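Glutamine synthetase (Streptomyces coelicolor, PDB 4BAX) is a member of the glutamine synthetase family, assembled from ten chains that each pair a small N-terminal beta-grasp domain with a larger catalytic domain. Local coordinates at residues S292-S297 and E313-N318; G112-Y117 and H232-T237; M2-E7 and A29-L34. One frame throughout, in Å; residues are numbered along the deposited sequence.

Contact 1. Residues S292-S297 and E313-N318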
loop_
_atom_site.group_PDB
_atom_site.type_symbol
_atom_site.label_atom_id
_atom_site.label_comp_id
_atom_site.label_asym_id
_atom_site.label_seq_id
_atom_site.Cartn_x
_atom_site.Cartn_y
_atom_site.Cartn_z
ATOM N N SER A 292 -21.030 -41.979 -27.776
ATOM C CA SER A 292 -20.464 -40.664 -28.056
ATOM C C SER A 292 -21.326 -39.528 -27.481
ATOM O O SER A 292 -21.214 -38.370 -27.893
ATOM C CB SER A 292 -20.260 -40.477 -29.566
ATOM O OG SER A 292 -19.706 -39.204 -29.871
ATOM N N ASP A 293 -22.164 -39.864 -26.506
ATOM C CA ASP A 293 -23.085 -38.899 -25.926
ATOM C C ASP A 293 -22.517 -38.290 -24.648
ATOM O O ASP A 293 -22.509 -38.915 -23.581
ATOM C CB ASP A 293 -24.418 -39.575 -25.625
ATOM C CG ASP A 293 -25.494 -38.590 -25.231
ATOM O OD1 ASP A 293 -25.203 -37.374 -25.121
ATOM O OD2 ASP A 293 -26.655 -39.028 -25.085
ATOM N N ARG A 294 -22.079 -37.041 -24.760
ATOM C CA ARG A 294 -21.501 -36.344 -23.630
ATOM C C ARG A 294 -22.589 -35.861 -22.676
ATOM O O ARG A 294 -22.285 -35.438 -21.566
ATOM C CB ARG A 294 -20.631 -35.186 -24.099
ATOM C CG ARG A 294 -19.344 -35.585 -24.808
ATOM C CD ARG A 294 -18.599 -34.309 -25.199
ATOM N NE ARG A 294 -18.214 -34.247 -26.616
ATOM C CZ ARG A 294 -19.064 -34.079 -27.638
ATOM N NH1 ARG A 294 -20.376 -33.994 -27.433
ATOM N NH2 ARG A 294 -18.600 -34.034 -28.885
ATOM N N GLY A 295 -23.850 -35.914 -23.113
ATOM C CA GLY A 295 -24.978 -35.538 -22.269
ATOM C C GLY A 295 -25.560 -36.700 -21.467
ATOM O O GLY A 295 -26.377 -36.507 -20.566
ATOM N N ALA A 296 -25.131 -37.917 -21.793
ATOM C CA ALA A 296 -25.571 -39.120 -21.082
ATOM C C ALA A 296 -24.914 -39.332 -19.695
ATOM O O ALA A 296 -23.866 -38.761 -19.389
ATOM C CB ALA A 296 -25.351 -40.344 -21.962
ATOM N N SER A 297 -25.553 -40.136 -18.850
ATOM C CA SER A 297 -24.962 -40.502 -17.558
ATOM C C SER A 297 -23.672 -41.335 -17.788
ATOM O O SER A 297 -22.620 -41.124 -17.155
ATOM C CB SER A 297 -25.964 -41.324 -16.726
ATOM O OG SER A 297 -27.107 -40.567 -16.357
ATOM N N GLU A 313 -17.558 -45.235 -19.983
ATOM C CA GLU A 313 -17.187 -44.076 -19.194
ATOM C C GLU A 313 -18.390 -43.612 -18.398
ATOM O O GLU A 313 -19.426 -43.253 -18.956
ATOM C CB GLU A 313 -16.700 -42.959 -20.118
ATOM C CG GLU A 313 -16.502 -41.626 -19.413
ATOM C CD GLU A 313 -16.217 -40.492 -20.390
ATOM O OE1 GLU A 313 -17.179 -39.993 -21.022
ATOM O OE2 GLU A 313 -15.038 -40.080 -20.501
ATOM N N ASP A 314 -18.241 -43.634 -17.080
ATOM C CA ASP A 314 -19.269 -43.128 -16.196
ATOM C C ASP A 314 -18.973 -41.669 -15.892
ATOM O O ASP A 314 -17.973 -41.360 -15.224
ATOM C CB ASP A 314 -19.294 -43.945 -14.902
ATOM C CG ASP A 314 -20.526 -43.657 -14.048
ATOM O OD1 ASP A 314 -21.155 -42.599 -14.262
ATOM O OD2 ASP A 314 -20.870 -44.474 -13.156
ATOM N N ARG A 315 -19.841 -40.781 -16.386
ATOM C CA ARG A 315 -19.612 -39.341 -16.271
ATOM C C ARG A 315 -20.255 -38.724 -15.010
ATOM O O ARG A 315 -20.109 -37.525 -14.766
ATOM C CB ARG A 315 -20.119 -38.634 -17.532
ATOM C CG ARG A 315 -19.542 -39.204 -18.828
ATOM C CD ARG A 315 -20.189 -38.580 -20.067
ATOM N NE ARG A 315 -19.919 -37.146 -20.128
ATOM C CZ ARG A 315 -18.800 -36.607 -20.619
ATOM N NH1 ARG A 315 -17.846 -37.384 -21.135
ATOM N NH2 ARG A 315 -18.639 -35.282 -20.627
ATOM N N ARG A 316 -20.969 -39.529 -14.230
ATOM C CA ARG A 316 -21.641 -39.056 -13.008
ATOM C C ARG A 316 -20.776 -38.705 -11.759
ATOM O O ARG A 316 -21.132 -37.776 -11.038
ATOM C CB ARG A 316 -22.736 -40.035 -12.610
ATOM C CG ARG A 316 -23.861 -40.124 -13.619
ATOM C CD ARG A 316 -24.799 -41.231 -13.242
ATOM N NE ARG A 316 -24.099 -42.508 -13.352
ATOM C CZ ARG A 316 -24.566 -43.652 -12.861
ATOM N NH1 ARG A 316 -25.742 -43.669 -12.243
ATOM N NH2 ARG A 316 -23.869 -44.780 -12.998
ATOM N N PRO A 317 -19.682 -39.436 -11.478
ATOM C CA PRO A 317 -19.037 -39.138 -10.178
ATOM C C PRO A 317 -18.430 -37.726 -10.055
ATOM O O PRO A 317 -17.835 -37.169 -10.995
ATOM C CB PRO A 317 -17.946 -40.222 -10.054
ATOM C CG PRO A 317 -18.345 -41.302 -11.033
ATOM C CD PRO A 317 -19.037 -40.576 -12.167
ATOM N N ASN A 318 -18.625 -37.134 -8.877
ATOM C CA ASN A 318 -18.065 -35.823 -8.567
ATOM C C ASN A 318 -16.570 -35.899 -8.363
ATOM O O ASN A 318 -16.048 -36.978 -8.094
ATOM C CB ASN A 318 -18.665 -35.307 -7.278
ATOM C CG ASN A 318 -20.011 -34.671 -7.470
ATOM O OD1 ASN A 318 -20.586 -34.668 -8.582
ATOM N ND2 ASN A 318 -20.532 -34.111 -6.382
#

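Contact 2. Residues G112-Y117 and H232-T237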
loop_
_atom_site.group_PDB
_atom_site.type_symbol
_atom_site.label_atom_id
_atom_site.label_comp_id
_atom_site.label_asym_id
_atom_site.label_seq_id
_atom_site.Cartn_x
_atom_site.Cartn_y
_atom_site.Cartn_z
ATOM N N GLY A 112 -9.936 -46.409 -14.907
ATOM C CA GLY A 112 -9.235 -45.164 -15.126
ATOM C C GLY A 112 -10.076 -44.035 -14.556
ATOM O O GLY A 112 -11.292 -43.965 -14.788
ATOM N N ILE A 113 -9.435 -43.142 -13.807
ATOM C CA ILE A 113 -10.139 -41.983 -13.254
ATOM C C ILE A 113 -9.554 -40.637 -13.713
ATOM O O ILE A 113 -8.341 -40.385 -13.612
ATOM C CB ILE A 113 -10.265 -42.072 -11.694
ATOM C CG1 ILE A 113 -10.893 -43.433 -11.314
ATOM C CG2 ILE A 113 -11.110 -40.931 -11.134
ATOM C CD1 ILE A 113 -10.892 -43.733 -9.851
ATOM N N GLU A 114 -10.431 -39.785 -14.247
ATOM C CA GLU A 114 -10.022 -38.469 -14.705
ATOM C C GLU A 114 -10.409 -37.483 -13.593
ATOM O O GLU A 114 -11.574 -37.108 -13.425
ATOM C CB GLU A 114 -10.740 -38.140 -16.006
ATOM C CG GLU A 114 -10.591 -39.261 -17.068
ATOM C CD GLU A 114 -11.333 -38.967 -18.375
ATOM O OE1 GLU A 114 -12.205 -38.060 -18.388
ATOM O OE2 GLU A 114 -11.036 -39.636 -19.395
ATOM N N GLN A 115 -9.400 -37.049 -12.844
ATOM C CA GLN A 115 -9.633 -36.334 -11.607
ATOM C C GLN A 115 -9.493 -34.851 -11.789
ATOM O O GLN A 115 -8.418 -34.334 -12.101
ATOM C CB GLN A 115 -8.640 -36.805 -10.545
ATOM C CG GLN A 115 -8.608 -35.935 -9.293
ATOM C CD GLN A 115 -9.789 -36.181 -8.333
ATOM O OE1 GLN A 115 -9.886 -37.240 -7.664
ATOM N NE2 GLN A 115 -10.674 -35.186 -8.236
ATOM N N GLU A 116 -10.607 -34.163 -11.580
ATOM C CA GLU A 116 -10.624 -32.728 -11.750
ATOM C C GLU A 116 -10.500 -31.997 -10.411
ATOM O O GLU A 116 -10.872 -32.522 -9.353
ATOM C CB GLU A 116 -11.901 -32.300 -12.489
ATOM C CG GLU A 116 -11.980 -32.856 -13.922
ATOM C CD GLU A 116 -13.243 -32.429 -14.679
ATOM O OE1 GLU A 116 -14.235 -32.020 -14.024
ATOM O OE2 GLU A 116 -13.225 -32.478 -15.938
ATOM N N TYR A 117 -9.983 -30.774 -10.474
ATOM C CA TYR A 117 -9.859 -29.935 -9.299
ATOM C C TYR A 117 -9.750 -28.491 -9.725
ATOM O O TYR A 117 -9.346 -28.211 -10.857
ATOM C CB TYR A 117 -8.647 -30.339 -8.465
ATOM C CG TYR A 117 -7.336 -30.281 -9.239
ATOM C CD1 TYR A 117 -6.955 -31.314 -10.091
ATOM C CD2 TYR A 117 -6.486 -29.195 -9.125
ATOM C CE1 TYR A 117 -5.771 -31.263 -10.795
ATOM C CE2 TYR A 117 -5.292 -29.146 -9.834
ATOM C CZ TYR A 117 -4.942 -30.180 -10.659
ATOM O OH TYR A 117 -3.752 -30.112 -11.350
ATOM N N HIS A 232 -14.609 -38.542 -13.777
ATOM C CA HIS A 232 -15.110 -39.523 -14.741
ATOM C C HIS A 232 -14.353 -40.822 -14.551
ATOM O O HIS A 232 -13.117 -40.820 -14.437
ATOM C CB HIS A 232 -14.935 -39.039 -16.179
ATOM C CG HIS A 232 -15.860 -37.925 -16.561
ATOM N ND1 HIS A 232 -16.758 -37.369 -15.672
ATOM C CD2 HIS A 232 -16.054 -37.289 -17.741
ATOM C CE1 HIS A 232 -17.452 -36.424 -16.284
ATOM N NE2 HIS A 232 -17.046 -36.359 -17.541
ATOM N N THR A 233 -15.091 -41.927 -14.535
ATOM C CA THR A 233 -14.499 -43.230 -14.276
ATOM C C THR A 233 -14.649 -44.160 -15.484
ATOM O O THR A 233 -15.748 -44.385 -15.999
ATOM C CB THR A 233 -15.097 -43.864 -13.017
ATOM O OG1 THR A 233 -14.996 -42.930 -11.933
ATOM C CG2 THR A 233 -14.346 -45.135 -12.667
ATOM N N ASN A 234 -13.505 -44.663 -15.931
ATOM C CA ASN A 234 -13.424 -45.583 -17.049
ATOM C C ASN A 234 -13.322 -46.998 -16.515
ATOM O O ASN A 234 -12.502 -47.291 -15.637
ATOM C CB ASN A 234 -12.203 -45.263 -17.916
ATOM C CG ASN A 234 -12.220 -43.835 -18.438
ATOM O OD1 ASN A 234 -13.169 -43.406 -19.112
ATOM N ND2 ASN A 234 -11.181 -43.076 -18.096
ATOM N N PHE A 235 -14.163 -47.868 -17.057
ATOM C CA PHE A 235 -14.284 -49.210 -16.529
ATOM C C PHE A 235 -14.427 -50.290 -17.588
ATOM O O PHE A 235 -15.168 -50.112 -18.563
ATOM C CB PHE A 235 -15.462 -49.266 -15.570
ATOM C CG PHE A 235 -15.912 -50.647 -15.266
ATOM C CD1 PHE A 235 -15.194 -51.449 -14.405
ATOM C CD2 PHE A 235 -17.056 -51.157 -15.870
ATOM C CE1 PHE A 235 -15.621 -52.730 -14.121
ATOM C CE2 PHE A 235 -17.486 -52.445 -15.595
ATOM C CZ PHE A 235 -16.768 -53.232 -14.718
ATOM N N SER A 236 -13.746 -51.414 -17.369
ATOM C CA SER A 236 -13.871 -52.578 -18.244
ATOM C C SER A 236 -13.533 -53.855 -17.485
ATOM O O SER A 236 -12.853 -53.839 -16.457
ATOM C CB SER A 236 -12.983 -52.456 -19.507
ATOM O OG SER A 236 -11.598 -52.709 -19.240
ATOM N N THR A 237 -13.995 -54.965 -18.045
ATOM C CA THR A 237 -13.662 -56.288 -17.568
ATOM C C THR A 237 -13.029 -56.956 -18.774
ATOM O O THR A 237 -13.057 -56.381 -19.864
ATOM C CB THR A 237 -14.910 -57.091 -17.161
ATOM O OG1 THR A 237 -15.791 -57.209 -18.295
ATOM C CG2 THR A 237 -15.631 -56.444 -15.960
HETATM O O HOH W 1 -13.728 -35.785 -14.580
#

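Contact 3. Residues M2-E7 and A29-L34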
loop_
_atom_site.group_PDB
_atom_site.type_symbol
_atom_site.label_atom_id
_atom_site.label_comp_id
_atom_site.label_asym_id
_atom_site.label_seq_id
_atom_site.Cartn_x
_atom_site.Cartn_y
_atom_site.Cartn_z
ATOM N N MET A 2 20.421 -47.500 8.960
ATOM C CA MET A 2 19.803 -46.234 8.566
ATOM C C MET A 2 18.458 -45.811 9.150
ATOM O O MET A 2 17.653 -46.613 9.633
ATOM C CB MET A 2 19.644 -46.228 7.045
ATOM C CG MET A 2 18.646 -47.269 6.556
ATOM S SD MET A 2 17.419 -46.570 5.435
ATOM C CE MET A 2 18.448 -46.272 4.008
ATOM N N THR A 3 18.255 -44.499 9.072
ATOM C CA THR A 3 17.062 -43.830 9.531
ATOM C C THR A 3 16.417 -43.166 8.333
ATOM O O THR A 3 17.107 -42.569 7.501
ATOM C CB THR A 3 17.409 -42.784 10.597
ATOM O OG1 THR A 3 17.587 -43.449 11.853
ATOM C CG2 THR A 3 16.291 -41.788 10.753
ATOM N N PHE A 4 15.108 -43.318 8.210
ATOM C CA PHE A 4 14.371 -42.665 7.146
ATOM C C PHE A 4 12.998 -42.213 7.631
ATOM O O PHE A 4 12.495 -42.681 8.658
ATOM C CB PHE A 4 14.272 -43.550 5.912
ATOM C CG PHE A 4 13.411 -44.750 6.109
ATOM C CD1 PHE A 4 13.942 -45.905 6.668
ATOM C CD2 PHE A 4 12.080 -44.743 5.718
ATOM C CE1 PHE A 4 13.155 -47.029 6.849
ATOM C CE2 PHE A 4 11.290 -45.866 5.898
ATOM C CZ PHE A 4 11.830 -47.011 6.464
ATOM N N LYS A 5 12.413 -41.275 6.898
ATOM C CA LYS A 5 11.120 -40.722 7.242
ATOM C C LYS A 5 10.008 -41.450 6.498
ATOM O O LYS A 5 10.130 -41.738 5.295
ATOM C CB LYS A 5 11.099 -39.242 6.912
ATOM C CG LYS A 5 12.046 -38.426 7.785
ATOM C CD LYS A 5 11.903 -36.950 7.464
ATOM C CE LYS A 5 12.943 -36.467 6.500
ATOM N NZ LYS A 5 14.054 -35.886 7.277
ATOM N N ALA A 6 8.942 -41.765 7.227
ATOM C CA ALA A 6 7.750 -42.379 6.653
ATOM C C ALA A 6 6.527 -41.508 6.944
ATOM O O ALA A 6 6.204 -41.224 8.104
ATOM C CB ALA A 6 7.551 -43.773 7.217
ATOM N N GLU A 7 5.844 -41.079 5.885
ATOM C CA GLU A 7 4.641 -40.267 6.057
ATOM C C GLU A 7 3.394 -41.134 6.004
ATOM O O GLU A 7 3.015 -41.644 4.941
ATOM C CB GLU A 7 4.566 -39.188 4.979
ATOM C CG GLU A 7 3.507 -38.101 5.243
ATOM C CD GLU A 7 3.896 -37.090 6.325
ATOM O OE1 GLU A 7 5.026 -37.152 6.854
ATOM O OE2 GLU A 7 3.049 -36.243 6.677
ATOM N N ALA A 29 15.528 -48.694 10.823
ATOM C CA ALA A 29 15.469 -50.116 10.579
ATOM C C ALA A 29 15.870 -50.367 9.127
ATOM O O ALA A 29 16.132 -49.423 8.371
ATOM C CB ALA A 29 14.061 -50.630 10.843
ATOM N N ALA A 30 15.953 -51.642 8.756
ATOM C CA ALA A 30 16.299 -52.022 7.392
ATOM C C ALA A 30 15.039 -52.053 6.524
ATOM O O ALA A 30 14.050 -52.707 6.876
ATOM C CB ALA A 30 16.978 -53.398 7.388
ATOM N N PRO A 31 15.072 -51.323 5.392
ATOM C CA PRO A 31 13.893 -51.133 4.534
ATOM C C PRO A 31 13.387 -52.434 3.887
ATOM O O PRO A 31 14.176 -53.275 3.438
ATOM C CB PRO A 31 14.400 -50.173 3.449
ATOM C CG PRO A 31 15.506 -49.389 4.090
ATOM C CD PRO A 31 16.028 -50.203 5.267
ATOM N N ALA A 32 12.067 -52.582 3.857
ATOM C CA ALA A 32 11.406 -53.721 3.240
ATOM C C ALA A 32 9.988 -53.253 2.930
ATOM O O ALA A 32 9.493 -52.296 3.540
ATOM C CB ALA A 32 11.389 -54.913 4.182
ATOM N N GLY A 33 9.329 -53.927 1.993
ATOM C CA GLY A 33 8.102 -53.400 1.413
ATOM C C GLY A 33 6.865 -53.743 2.218
ATOM O O GLY A 33 6.405 -54.901 2.233
ATOM N N LEU A 34 6.326 -52.715 2.876
ATOM C CA LEU A 34 4.994 -52.747 3.491
ATOM C C LEU A 34 4.939 -53.653 4.732
ATOM O O LEU A 34 4.544 -53.199 5.813
ATOM C CB LEU A 34 3.944 -53.180 2.461
ATOM C CG LEU A 34 2.525 -52.650 2.632
ATOM C CD1 LEU A 34 2.643 -51.159 2.779
ATOM C CD2 LEU A 34 1.707 -52.981 1.404
#

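Contact 1. Residues S292-S297 and E313-N318
Arg315 and Ser297 join a loop to the end of a strand in the large domain: residues 292-297, which carry a type I beta turn from Asp293 to Ala296, lie against residues 313-318, where strand 312-314 runs out. One hydrogen bond crosses, from Arg315 N to Ser297 O at 2.9 Å, and the amide meets that oxygen nearly head-on, with a C=O...N angle of 164°. Within the loop, Asp293 OD1 accepts the N-H of Gly295 in an Asx turn.

Two salt bridges form within residues 313-318, each with a further partner outside. Arg315 bends at chi3 (63°) to bring NH1 to Glu313 OE1 at 2.7 Å, a salt bridge lying in the guanidinium plane; Glu313 also pairs with Arg299. Asp314 OD1 receives both NE and the backbone N of Arg316, which come from opposite faces of the carboxylate, the backbone bond making a second Asx turn. Arg316 NH2 donates to OD2, completing a side-on, two-nitrogen grip, and Tyr267 adds a hydrogen bond to OD2. This should hold the buried carboxylate firmly and help keep it ionised.

In the packing, the Arg315 side chain lies along the loop. Its CD passes 3.7 Å from Ala296 O, which sits at the guanidinium edge near its plane, while Arg294 CA covers one face, 3.9 Å above it and toward the rim. Arg294's own guanidinium leads off to a salt bridge with Asp43 of the second subunit. At the far end of the loop, Ser297 CB rests on Arg316 CD at 3.7 Å.

Contact 2. Residues G112-Y117 and H232-T237
Gly112 and Asn234 pair in an antiparallel ladder between strands 110-121 and 231-236, two neighbours in one sheet. The short strand segments run at 172° to each other, 4.6 Å apart at their closest. Gly112 and Asn234 exchange two backbone bonds: Asn234 N reaches Gly112 O at 2.6 Å, almost straight and in the carbonyl plane, and Gly112 N returns to Asn234 O at 2.8 Å, tilted from the plane. Next comes Ile113 with Thr233, a non-hydrogen-bonded pair flanked by CA-H...O contacts from Thr233 CA to Gly112 O and from Ile113 CA to His232 O. Farther on, Glu114 N donates to His232 O at 2.9 Å. Between Glu114 O and His232 N the strands are wider apart, and a water bridges them, donating to Glu114 O and accepting from His232 N at 3.0 Å; it also lies over one face of the imidazole, toward the rim. Beyond it, Glu116 pairs again with Gly230.

This is the sheet of the glutamine synthetase catalytic domain, backed by helices 190-210 and 323-341, and its two faces differ here. Ile113 and Thr233 point the same way, side by side, CG1 to CG2 at 4.1 Å, and this side, largely apolar here, is covered by the helices through Leu197, Val326 and Leu330. Glu114, His232 and Asn234 occupy the polar face. The Glu114 chain, extended beyond CG, lifts its carboxylate above the sheet and leans it toward the partner strand: OE1 comes to 3.6 Å from His232 CB, with carboxylate and ring planes 29° apart. The Asn234 amide is turned far more steeply, 70° from the carboxylate, and its ND2 approaches Glu114 OE2 to 3.7 Å.

Contact 3. Residues M2-E7 and A29-L34
Met2 and Ala29 mark the nearest approach of the two backbones, with CA atoms 6.2 Å apart, at one end of the beta-grasp domain. Strand 3-11 is getting under way here, while residues 29-34 form the loop that leaves its antiparallel neighbour, strand 20-28. Met2 O lies 3.2 Å from Ala29 N. Beyond this point the loop departs from the strand, which pairs on with strand 20-28 through Phe4 with Ile27 and Ala6 with Lys25.

Side chains bridge the gap. CG of Met2 sits between the backbone N and the carbonyl carbon (chi1 66°), and the chain bends again at chi2 and chi3, bringing the thioether obliquely across Pro31. SD is 3.7 Å from Pro31 CG, and CG of Met2 faces Ala29 O at 3.8 Å. Phe4 is the buried member of the group; its CB points toward the loop, its CE1 lies 4.3 Å from Pro31 CG, and the ring also packs on Ile27 and Ile75 of the flanking strands. Pro31 lies on the exposed side, so the contact spans the border between the domain's interior and its surface. At the edge of the Phe4 ring, near its plane, Ala29 O stands 4.1 Å from CE1.

How the contacts relate
Along the chain the three contacts come in series: contact 3 closes first, contact 2 follows, and contact 1 lies nearest the C-terminus. Contacts 1 and 2 have centres 11 Å apart and belong to one sheet, where strand 231-236 stands between strands 110-121 and 312-314, and the ladder of contact 2 thus continues into the strand of contact 1. A probable hydrogen bond from Asp314 N to Thr233 O, 2.8 Å, supports this join. Contact 3 is in the separate N-terminal beta-grasp domain, its centre about 32 Å from that of contact 2 and 42 Å from that of contact 1. Residues of contacts 1 and 3 also meet different neighbouring subunits, linking both domains to the assembly.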